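Local coordinates for protein caprin-1 (Homo sapiens, PDB 4WBE) that binds mRNAs to regulate their transport, translation or stability and is essential for stress granule formation, represented here by its helical HR-1 dimerization domain, at residues A[16-21]-A[85-90]; A[89-92]-A[97-100]; A[92-95]-A[101-104]. All blocks are in the same frame, centred on the assembly; numbering follows the deposited sequence.

Contact 1 (A[16-21]-A[85-90]); sequences KTVLEL and DLLEGK
Leu86 and Leu87 face Thr17, Val18 and Leu21 in a helix-against-helix packing of the largely helical HR-1 domain, which carries the caprin-1 dimerization region. The end of helix 77-88 meets the long helix 2-27 through side chains: even the nearest CA pair across the segments, Thr17 CA and Leu87 CA, is 8.1 Å apart. Leu86 comes first. With CG opposite its own backbone N (chi1 -179°), it brings CD2 to 4.1 Å from CD2 of Leu21, a light apolar touch. Helix 99-111 packs on both partners, Leu102 against Leu86 and Val106 against Leu21. Leu87 follows and has the largest contact area, because its two methyls serve different partners. CD1 lies 3.7 Å from CG2 of Val18, the two side chains meeting nearly at right angles, while CD2 goes to Thr17. Gly89 then ends the helix: its phi of 59° and the bonds Gly89 N to Leu86 O (2.9 Å) and Lys90 N to Asp85 O (3.1 Å) form a Schellman motif that turns the chain away. Val18 also packs on Leu15 of the second subunit, which puts the contact next to the dimer interface. Thr17 bonds its OG1 to Lys13 O within its own helix and turns its methyl to Leu87; the two side chains run past each other in opposite directions, and Thr17 CG2 and Leu87 CD2 are only 3.5 Å apart, tighter than usual van der Waals contact.

Contact 2 (A[89-92]-A[97-100]); sequences GKEK and TTYK
Lys100 runs along the loop 89-92 and can be traced atom by atom. Its CB sits 3.4 Å from Gly89 O, and CG stays near the same oxygen. Because CG is anti to the backbone N (chi1 -176°) and the chain is extended from there on, CD passes Glu91, 3.4 Å from its OE1. CE continues past that carboxylate, and NZ finishes 3.8 Å from Glu91 OE1, a long salt bridge at the surface. Glu91 reaches this place by bending at its second torsion, which also puts OE2 beside the methyl of Thr98.

The backbone adds two hydrogen bonds, one of them weak. Lys90 O accepts the weak one from Lys100 N, 3.0 Å long but bent to 129° at the hydrogen. The better-angled bond joins Tyr99 N to Lys92 O at 3.3 Å and 148°, and the same oxygen receives a CA-H...O contact from Thr98 CA at 3.2 Å. Lys92 CB lies in the plane of the Tyr99 ring, at its edge, 3.9 Å from CD2. At the far end of the ring, Tyr99 OH is hydrogen-bonded to His82 ND1, and Phe58 of helix 49-62 also packs on this side chain. Replacing Tyr99 by an alanine would take away the ring and hydroxyl, and is likely to leave His82 ND1 without this partner and a gap beside Lys92 CB.

Glu91 is the centre of an inverse gamma turn, and Thr98, whose OG1 binds Val101 N, is the N-cap of helix 99-111. The whole is a helix-to-helix connection made through a short beta hairpin, with strands 93-94 and 97-98 paired antiparallel just before the capped helix start.

Contact 3 (A[92-95]-A[101-104]); sequences KPVC and VLKE
Val94 and Leu102 lie slantwise against each other, one branch of each making the touch. CG1 of Val94 meets CD1 of Leu102 at 3.7 Å, an ordinary van der Waals separation. The other branches stand farther off: Val94 CG2 is 4.6 Å from Leu102 CD1, and Leu102 CD2 is 5.8 Å from Val94 CG1. The torsions account for this choice. In Val94 a chi1 of 59° places CG1 between the backbone N and the carbonyl carbon, on the side facing helix 99-111, whereas CG2 is anti to the N. In Leu102 a chi2 of -179° places CD1 anti to CA, so that this methyl leads the side chain toward the strand.

Cys95 adds a second, looser partner. Its SG lies 4.5 Å from the same Leu102 CD1, and at that carbon the directions to Val94 CG1 and Cys95 SG open by about 73°. The leucine methyl therefore has the valine on one flank and the sulfur on another. Cys95 also has positive phi, where the chain leaves strand 93-94 for the turn of the hairpin. Val94 CA and Leu102 CA, the nearest CA pair, are 8.8 Å apart; between these two segments the bridging is by side chains.

Helix 49-62 covers the cluster further: Leu61 packs on Val94 and Cys95, Phe58 on Leu102. Tyr99, about one turn before Leu102 in helix 99-111, packs on Val94 as well. Just 94 Å² is buried between the two segments, and every close pair across them is apolar, with the cysteine sulfur taking part as a packing surface. Such a contact has no directional bond to set its geometry; its cohesion probably comes from dispersion and from the exclusion of water where hairpin, helix 99-111 and helix 49-62 converge.

Contacts 1 and 3 are buried and apolar, whereas contact 2 lies at the surface and is the one with polar links between its segments: two backbone hydrogen bonds, one weak, and a long salt bridge. Contact 1 joins helices far apart in sequence, close to the dimer interface; contacts 2 and 3 are local, with centres about 4 Å apart, and both tie the hairpin region to helix 99-111. Contact 2 shares Gly89 and Lys90 with contact 1, and Lys92 with contact 3. Helix 99-111 connects all three: Leu102 CB packs 3.6 Å from Leu86 CD1, Lys103 NZ probably hydrogen-bonds to Leu87 O, and the Tyr99 ring packs against the backbone N of Leu86 and against Val94.

Contact 1 (A[16-21]-A[85-90])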
ATOM      1  N   LYS A  16      -4.517  -6.714   2.570  1.00 13.31           N
ATOM      2  CA  LYS A  16      -5.834  -6.080   2.642  1.00 14.97           C
ATOM      3  C   LYS A  16      -5.858  -5.069   3.782  1.00 16.69           C
ATOM      4  O   LYS A  16      -6.362  -3.952   3.632  1.00 15.80           O
ATOM      5  CB  LYS A  16      -6.934  -7.142   2.839  1.00 12.19           C
ATOM      6  CG  LYS A  16      -8.360  -6.573   2.907  1.00 14.17           C
ATOM      7  CD  LYS A  16      -9.434  -7.671   3.010  1.00 16.81           C
ATOM      8  CE  LYS A  16      -9.598  -8.214   4.423  1.00 20.80           C
ATOM      9  NZ  LYS A  16     -10.310  -7.243   5.317  1.00 17.38           N
ATOM     10  N   THR A  17      -5.306  -5.473   4.920  1.00 15.31           N
ATOM     11  CA  THR A  17      -5.229  -4.602   6.082  1.00 14.65           C
ATOM     12  C   THR A  17      -4.365  -3.384   5.802  1.00 13.30           C
ATOM     13  O   THR A  17      -4.713  -2.269   6.206  1.00 10.91           O
ATOM     14  CB  THR A  17      -4.707  -5.368   7.317  1.00 14.40           C
ATOM     15  OG1 THR A  17      -5.553  -6.496   7.557  1.00 14.95           O
ATOM     16  CG2 THR A  17      -4.702  -4.479   8.550  1.00 13.99           C
ATOM     17  N   VAL A  18      -3.250  -3.588   5.098  1.00 12.99           N
ATOM     18  CA  VAL A  18      -2.400  -2.472   4.705  1.00 11.44           C
ATOM     19  C   VAL A  18      -3.174  -1.471   3.842  1.00 12.28           C
ATOM     20  O   VAL A  18      -3.090  -0.267   4.057  1.00 11.23           O
ATOM     21  CB  VAL A  18      -1.145  -2.936   3.914  1.00 15.96           C
ATOM     22  CG1 VAL A  18      -0.404  -1.733   3.365  1.00 15.43           C
ATOM     23  CG2 VAL A  18      -0.210  -3.753   4.795  1.00 18.43           C
ATOM     24  N   LEU A  19      -3.911  -1.976   2.857  1.00 11.81           N
ATOM     25  CA  LEU A  19      -4.698  -1.120   1.966  1.00 16.70           C
ATOM     26  C   LEU A  19      -5.757  -0.317   2.731  1.00 15.32           C
ATOM     27  O   LEU A  19      -5.937   0.877   2.496  1.00 14.75           O
ATOM     28  CB  LEU A  19      -5.382  -1.977   0.894  1.00 15.34           C
ATOM     29  CG  LEU A  19      -4.772  -2.165  -0.506  1.00 19.63           C
ATOM     30  CD1 LEU A  19      -3.388  -1.542  -0.695  1.00 17.85           C
ATOM     31  CD2 LEU A  19      -4.797  -3.633  -0.934  1.00 17.45           C
ATOM     32  N   GLU A  20      -6.461  -0.990   3.634  1.00 12.81           N
ATOM     33  CA  GLU A  20      -7.428  -0.342   4.524  1.00 11.60           C
ATOM     34  C   GLU A  20      -6.773   0.765   5.340  1.00 13.10           C
ATOM     35  O   GLU A  20      -7.293   1.881   5.437  1.00 12.77           O
ATOM     36  CB  GLU A  20      -8.041  -1.386   5.462  1.00 12.74           C
ATOM     37  CG  GLU A  20      -8.936  -2.402   4.774  1.00 17.08           C
ATOM     38  CD  GLU A  20      -9.106  -3.673   5.592  1.00 18.50           C
ATOM     39  OE1 GLU A  20      -8.552  -3.760   6.709  1.00 17.44           O
ATOM     40  OE2 GLU A  20      -9.826  -4.577   5.135  1.00 18.08           O
ATOM     41  N   LEU A  21      -5.630   0.441   5.934  1.00 13.29           N
ATOM     42  CA  LEU A  21      -4.887   1.403   6.734  1.00 13.82           C
ATOM     43  C   LEU A  21      -4.474   2.632   5.923  1.00 12.57           C
ATOM     44  O   LEU A  21      -4.594   3.764   6.394  1.00 14.16           O
ATOM     45  CB  LEU A  21      -3.647   0.736   7.327  1.00 15.58           C
ATOM     46  CG  LEU A  21      -2.726   1.706   8.068  1.00 14.71           C
ATOM     47  CD1 LEU A  21      -3.439   2.288   9.279  1.00 16.53           C
ATOM     48  CD2 LEU A  21      -1.454   0.984   8.487  1.00 14.80           C
ATOM     49  N   ASP A  85       5.596  -4.241  11.507  1.00 15.31           N
ATOM     50  CA  ASP A  85       5.588  -4.162  12.961  1.00 14.65           C
ATOM     51  C   ASP A  85       4.216  -3.759  13.513  1.00 17.22           C
ATOM     52  O   ASP A  85       3.787  -4.266  14.550  1.00 15.65           O
ATOM     53  CB  ASP A  85       6.647  -3.175  13.453  1.00 17.49           C
ATOM     54  CG  ASP A  85       8.061  -3.721  13.336  1.00 20.16           C
ATOM     55  OD1 ASP A  85       8.203  -4.941  13.165  1.00 19.08           O
ATOM     56  OD2 ASP A  85       9.026  -2.928  13.424  1.00 21.77           O
ATOM     57  N   LEU A  86       3.537  -2.834  12.838  1.00 15.65           N
ATOM     58  CA  LEU A  86       2.194  -2.443  13.272  1.00 14.16           C
ATOM     59  C   LEU A  86       1.212  -3.610  13.185  1.00 16.81           C
ATOM     60  O   LEU A  86       0.457  -3.867  14.124  1.00 18.54           O
ATOM     61  CB  LEU A  86       1.659  -1.238  12.495  1.00 14.12           C
ATOM     62  CG  LEU A  86       0.257  -0.865  13.003  1.00 20.52           C
ATOM     63  CD1 LEU A  86       0.168   0.574  13.416  1.00 21.80           C
ATOM     64  CD2 LEU A  86      -0.802  -1.188  11.960  1.00 23.52           C
ATOM     65  N   LEU A  87       1.223  -4.306  12.052  1.00 18.66           N
ATOM     66  CA  LEU A  87       0.347  -5.456  11.839  1.00 24.60           C
ATOM     67  C   LEU A  87       0.561  -6.536  12.901  1.00 26.02           C
ATOM     68  O   LEU A  87      -0.384  -7.214  13.307  1.00 26.66           O
ATOM     69  CB  LEU A  87       0.554  -6.021  10.435  1.00 25.34           C
ATOM     70  CG  LEU A  87       0.186  -5.003   9.356  1.00 27.61           C
ATOM     71  CD1 LEU A  87       0.722  -5.405   8.005  1.00 30.22           C
ATOM     72  CD2 LEU A  87      -1.317  -4.847   9.294  1.00 27.12           C
ATOM     73  N   GLU A  88       1.811  -6.698  13.330  1.00 25.95           N
ATOM     74  CA  GLU A  88       2.162  -7.689  14.344  1.00 26.21           C
ATOM     75  C   GLU A  88       1.932  -7.140  15.742  1.00 28.32           C
ATOM     76  O   GLU A  88       1.951  -7.888  16.720  1.00 32.50           O
ATOM     77  CB  GLU A  88       3.623  -8.115  14.189  1.00 27.44           C
ATOM     78  CG  GLU A  88       3.909  -8.861  12.897  1.00 32.92           C
ATOM     79  CD  GLU A  88       3.300 -10.252  12.897  1.00 38.89           C
ATOM     80  OE1 GLU A  88       3.395 -10.940  13.936  1.00 41.75           O
ATOM     81  OE2 GLU A  88       2.714 -10.650  11.870  1.00 38.54           O
ATOM     82  N   GLY A  89       1.700  -5.830  15.830  1.00 17.18           N
ATOM     83  CA  GLY A  89       1.474  -5.186  17.110  1.00 15.71           C
ATOM     84  C   GLY A  89       2.655  -5.385  18.039  1.00 22.00           C
ATOM     85  O   GLY A  89       2.490  -5.726  19.211  1.00 23.61           O
ATOM     86  N   LYS A  90       3.856  -5.157  17.521  1.00 29.37           N
ATOM     87  CA  LYS A  90       5.065  -5.436  18.289  1.00 33.48           C
ATOM     88  C   LYS A  90       5.253  -4.525  19.490  1.00 37.68           C
ATOM     89  O   LYS A  90       4.916  -3.339  19.444  1.00 34.07           O
ATOM     90  CB  LYS A  90       6.308  -5.333  17.399  1.00 36.13           C
ATOM     91  CG  LYS A  90       6.328  -6.261  16.201  1.00 40.82           C
ATOM     92  CD  LYS A  90       6.486  -7.694  16.678  1.00 45.17           C
ATOM     93  CE  LYS A  90       7.347  -8.513  15.734  1.00 51.77           C
ATOM     94  NZ  LYS A  90       8.805  -8.197  15.897  1.00 55.77           N
TER

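Contact 2 (A[89-92]-A[97-100])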
ATOM      1  N   GLY A  89       1.700  -5.830  15.830  1.00 17.18           N
ATOM      2  CA  GLY A  89       1.474  -5.186  17.110  1.00 15.71           C
ATOM      3  C   GLY A  89       2.655  -5.385  18.039  1.00 22.00           C
ATOM      4  O   GLY A  89       2.490  -5.726  19.211  1.00 23.61           O
ATOM      5  N   LYS A  90       3.856  -5.157  17.521  1.00 29.37           N
ATOM      6  CA  LYS A  90       5.065  -5.436  18.289  1.00 33.48           C
ATOM      7  C   LYS A  90       5.253  -4.525  19.490  1.00 37.68           C
ATOM      8  O   LYS A  90       4.916  -3.339  19.444  1.00 34.07           O
ATOM      9  CB  LYS A  90       6.308  -5.333  17.399  1.00 36.13           C
ATOM     10  CG  LYS A  90       6.328  -6.261  16.201  1.00 40.82           C
ATOM     11  CD  LYS A  90       6.486  -7.694  16.678  1.00 45.17           C
ATOM     12  CE  LYS A  90       7.347  -8.513  15.734  1.00 51.77           C
ATOM     13  NZ  LYS A  90       8.805  -8.197  15.897  1.00 55.77           N
ATOM     14  N   GLU A  91       5.812  -5.093  20.558  1.00 34.58           N
ATOM     15  CA  GLU A  91       6.248  -4.318  21.713  1.00 37.60           C
ATOM     16  C   GLU A  91       7.598  -3.692  21.406  1.00 40.57           C
ATOM     17  O   GLU A  91       8.594  -3.982  22.061  1.00 41.00           O
ATOM     18  CB  GLU A  91       6.351  -5.189  22.968  1.00 40.18           C
ATOM     19  CG  GLU A  91       5.034  -5.444  23.688  1.00 47.57           C
ATOM     20  CD  GLU A  91       4.618  -4.270  24.573  1.00 55.83           C
ATOM     21  OE1 GLU A  91       3.632  -4.411  25.328  1.00 61.43           O
ATOM     22  OE2 GLU A  91       5.285  -3.213  24.534  1.00 55.91           O
ATOM     23  N   LYS A  92       7.621  -2.860  20.372  1.00 33.26           N
ATOM     24  CA  LYS A  92       8.818  -2.129  19.975  1.00 31.23           C
ATOM     25  C   LYS A  92       8.519  -0.638  19.885  1.00 28.17           C
ATOM     26  O   LYS A  92       7.391  -0.247  19.589  1.00 30.17           O
ATOM     27  CB  LYS A  92       9.374  -2.676  18.658  1.00 33.03           C
ATOM     28  CG  LYS A  92       9.908  -4.104  18.764  1.00 37.12           C
ATOM     29  CD  LYS A  92      10.354  -4.641  17.403  1.00 39.01           C
ATOM     30  CE  LYS A  92      10.945  -6.043  17.517  1.00 42.61           C
ATOM     31  NZ  LYS A  92      11.346  -6.590  16.185  1.00 43.64           N
ATOM     32  N   THR A  97       5.795   5.754  21.429  1.00 36.14           N
ATOM     33  CA  THR A  97       4.945   4.719  22.006  1.00 30.16           C
ATOM     34  C   THR A  97       5.374   3.356  21.458  1.00 29.54           C
ATOM     35  O   THR A  97       6.556   3.143  21.182  1.00 31.41           O
ATOM     36  CB  THR A  97       3.441   4.995  21.740  1.00 35.88           C
ATOM     37  OG1 THR A  97       2.642   3.910  22.230  1.00 37.23           O
ATOM     38  CG2 THR A  97       3.177   5.203  20.255  1.00 33.24           C
ATOM     39  N   THR A  98       4.426   2.441  21.294  1.00 29.84           N
ATOM     40  CA  THR A  98       4.729   1.134  20.720  1.00 28.74           C
ATOM     41  C   THR A  98       3.823   0.835  19.535  1.00 25.10           C
ATOM     42  O   THR A  98       2.760   1.442  19.388  1.00 22.92           O
ATOM     43  CB  THR A  98       4.541   0.004  21.748  1.00 31.55           C
ATOM     44  OG1 THR A  98       3.162  -0.075  22.126  1.00 33.73           O
ATOM     45  CG2 THR A  98       5.397   0.241  22.983  1.00 36.41           C
ATOM     46  N   TYR A  99       4.240  -0.116  18.706  1.00 26.49           N
ATOM     47  CA  TYR A  99       3.405  -0.595  17.615  1.00 23.14           C
ATOM     48  C   TYR A  99       2.158  -1.266  18.176  1.00 24.85           C
ATOM     49  O   TYR A  99       1.097  -1.248  17.547  1.00 21.69           O
ATOM     50  CB  TYR A  99       4.176  -1.579  16.742  1.00 19.09           C
ATOM     51  CG  TYR A  99       5.301  -0.954  15.961  1.00 21.28           C
ATOM     52  CD1 TYR A  99       5.058  -0.275  14.776  1.00 19.71           C
ATOM     53  CD2 TYR A  99       6.609  -1.056  16.402  1.00 25.59           C
ATOM     54  CE1 TYR A  99       6.090   0.300  14.051  1.00 19.41           C
ATOM     55  CE2 TYR A  99       7.648  -0.487  15.689  1.00 24.08           C
ATOM     56  CZ  TYR A  99       7.383   0.185  14.515  1.00 22.55           C
ATOM     57  OH  TYR A  99       8.422   0.745  13.813  1.00 23.13           O
ATOM     58  N   LYS A 100       2.296  -1.872  19.351  1.00 24.22           N
ATOM     59  CA  LYS A 100       1.159  -2.506  20.012  1.00 27.85           C
ATOM     60  C   LYS A 100       0.054  -1.499  20.317  1.00 21.77           C
ATOM     61  O   LYS A 100      -1.127  -1.772  20.096  1.00 24.59           O
ATOM     62  CB  LYS A 100       1.596  -3.209  21.297  1.00 30.98           C
ATOM     63  CG  LYS A 100       0.468  -3.959  21.979  1.00 35.25           C
ATOM     64  CD  LYS A 100       0.941  -4.625  23.260  1.00 43.11           C
ATOM     65  CE  LYS A 100      -0.206  -5.322  23.978  1.00 47.65           C
ATOM     66  NZ  LYS A 100       0.287  -6.233  25.049  1.00 51.15           N
TER

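Contact 3 (A[92-95]-A[101-104])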
ATOM      1  N   LYS A  92       7.621  -2.860  20.372  1.00 33.26           N
ATOM      2  CA  LYS A  92       8.818  -2.129  19.975  1.00 31.23           C
ATOM      3  C   LYS A  92       8.519  -0.638  19.885  1.00 28.17           C
ATOM      4  O   LYS A  92       7.391  -0.247  19.589  1.00 30.17           O
ATOM      5  CB  LYS A  92       9.374  -2.676  18.658  1.00 33.03           C
ATOM      6  CG  LYS A  92       9.908  -4.104  18.764  1.00 37.12           C
ATOM      7  CD  LYS A  92      10.354  -4.641  17.403  1.00 39.01           C
ATOM      8  CE  LYS A  92      10.945  -6.043  17.517  1.00 42.61           C
ATOM      9  NZ  LYS A  92      11.346  -6.590  16.185  1.00 43.64           N
ATOM     10  N   PRO A  93       9.522   0.202  20.179  1.00 28.37           N
ATOM     11  CA  PRO A  93       9.273   1.645  20.214  1.00 29.65           C
ATOM     12  C   PRO A  93       9.069   2.260  18.830  1.00 26.49           C
ATOM     13  O   PRO A  93       9.738   1.879  17.871  1.00 27.09           O
ATOM     14  CB  PRO A  93      10.553   2.192  20.864  1.00 31.07           C
ATOM     15  CG  PRO A  93      11.604   1.193  20.482  1.00 30.89           C
ATOM     16  CD  PRO A  93      10.905  -0.129  20.574  1.00 31.78           C
ATOM     17  N   VAL A  94       8.129   3.199  18.754  1.00 28.67           N
ATOM     18  CA  VAL A  94       7.878   4.002  17.559  1.00 27.17           C
ATOM     19  C   VAL A  94       6.978   5.166  17.980  1.00 27.68           C
ATOM     20  O   VAL A  94       6.059   4.975  18.779  1.00 32.06           O
ATOM     21  CB  VAL A  94       7.221   3.170  16.407  1.00 24.96           C
ATOM     22  CG1 VAL A  94       5.896   2.561  16.849  1.00 20.76           C
ATOM     23  CG2 VAL A  94       7.021   4.027  15.163  1.00 23.01           C
ATOM     24  N   CYS A  95       7.258   6.366  17.474  1.00 33.52           N
ATOM     25  CA  CYS A  95       6.425   7.542  17.754  1.00 38.46           C
ATOM     26  C   CYS A  95       6.251   7.831  19.241  1.00 42.11           C
ATOM     27  O   CYS A  95       5.198   8.313  19.664  1.00 44.65           O
ATOM     28  CB  CYS A  95       5.044   7.385  17.113  1.00 39.53           C
ATOM     29  SG  CYS A  95       5.089   7.187  15.330  1.00 32.36           S
ATOM     30  N   VAL A 101       0.439  -0.333  20.823  1.00 21.39           N
ATOM     31  CA  VAL A 101      -0.526   0.731  21.104  1.00 23.17           C
ATOM     32  C   VAL A 101      -1.118   1.317  19.819  1.00 20.76           C
ATOM     33  O   VAL A 101      -2.310   1.626  19.762  1.00 23.78           O
ATOM     34  CB  VAL A 101       0.102   1.854  21.958  1.00 29.34           C
ATOM     35  CG1 VAL A 101      -0.820   3.067  22.035  1.00 31.21           C
ATOM     36  CG2 VAL A 101       0.448   1.340  23.354  1.00 29.00           C
ATOM     37  N   LEU A 102      -0.275   1.500  18.805  1.00 23.83           N
ATOM     38  CA  LEU A 102      -0.733   2.009  17.518  1.00 22.76           C
ATOM     39  C   LEU A 102      -1.727   1.058  16.852  1.00 18.50           C
ATOM     40  O   LEU A 102      -2.728   1.494  16.281  1.00 18.94           O
ATOM     41  CB  LEU A 102       0.452   2.266  16.586  1.00 20.61           C
ATOM     42  CG  LEU A 102       1.357   3.448  16.942  1.00 23.15           C
ATOM     43  CD1 LEU A 102       2.468   3.581  15.916  1.00 19.54           C
ATOM     44  CD2 LEU A 102       0.545   4.731  17.015  1.00 24.49           C
ATOM     45  N   LYS A 103      -1.440  -0.238  16.926  1.00 15.90           N
ATOM     46  CA  LYS A 103      -2.331  -1.241  16.368  1.00 16.34           C
ATOM     47  C   LYS A 103      -3.691  -1.195  17.074  1.00 16.68           C
ATOM     48  O   LYS A 103      -4.735  -1.284  16.428  1.00 18.13           O
ATOM     49  CB  LYS A 103      -1.720  -2.639  16.477  1.00 17.01           C
ATOM     50  CG  LYS A 103      -2.655  -3.727  15.969  1.00 16.59           C
ATOM     51  CD  LYS A 103      -2.045  -5.109  16.115  1.00 18.73           C
ATOM     52  CE  LYS A 103      -3.015  -6.179  15.643  1.00 17.30           C
ATOM     53  NZ  LYS A 103      -2.373  -7.516  15.709  1.00 20.07           N
ATOM     54  N   GLU A 104      -3.676  -1.041  18.396  1.00 20.85           N
ATOM     55  CA  GLU A 104      -4.920  -0.935  19.159  1.00 25.00           C
ATOM     56  C   GLU A 104      -5.741   0.288  18.734  1.00 23.93           C
ATOM     57  O   GLU A 104      -6.964   0.212  18.627  1.00 22.65           O
ATOM     58  CB  GLU A 104      -4.621  -0.901  20.662  1.00 29.75           C
ATOM     59  CG  GLU A 104      -4.100  -2.224  21.215  1.00 33.82           C
ATOM     60  CD  GLU A 104      -3.420  -2.071  22.566  1.00 42.12           C
ATOM     61  OE1 GLU A 104      -3.372  -0.938  23.090  1.00 44.29           O
ATOM     62  OE2 GLU A 104      -2.930  -3.088  23.100  1.00 43.53           O
TER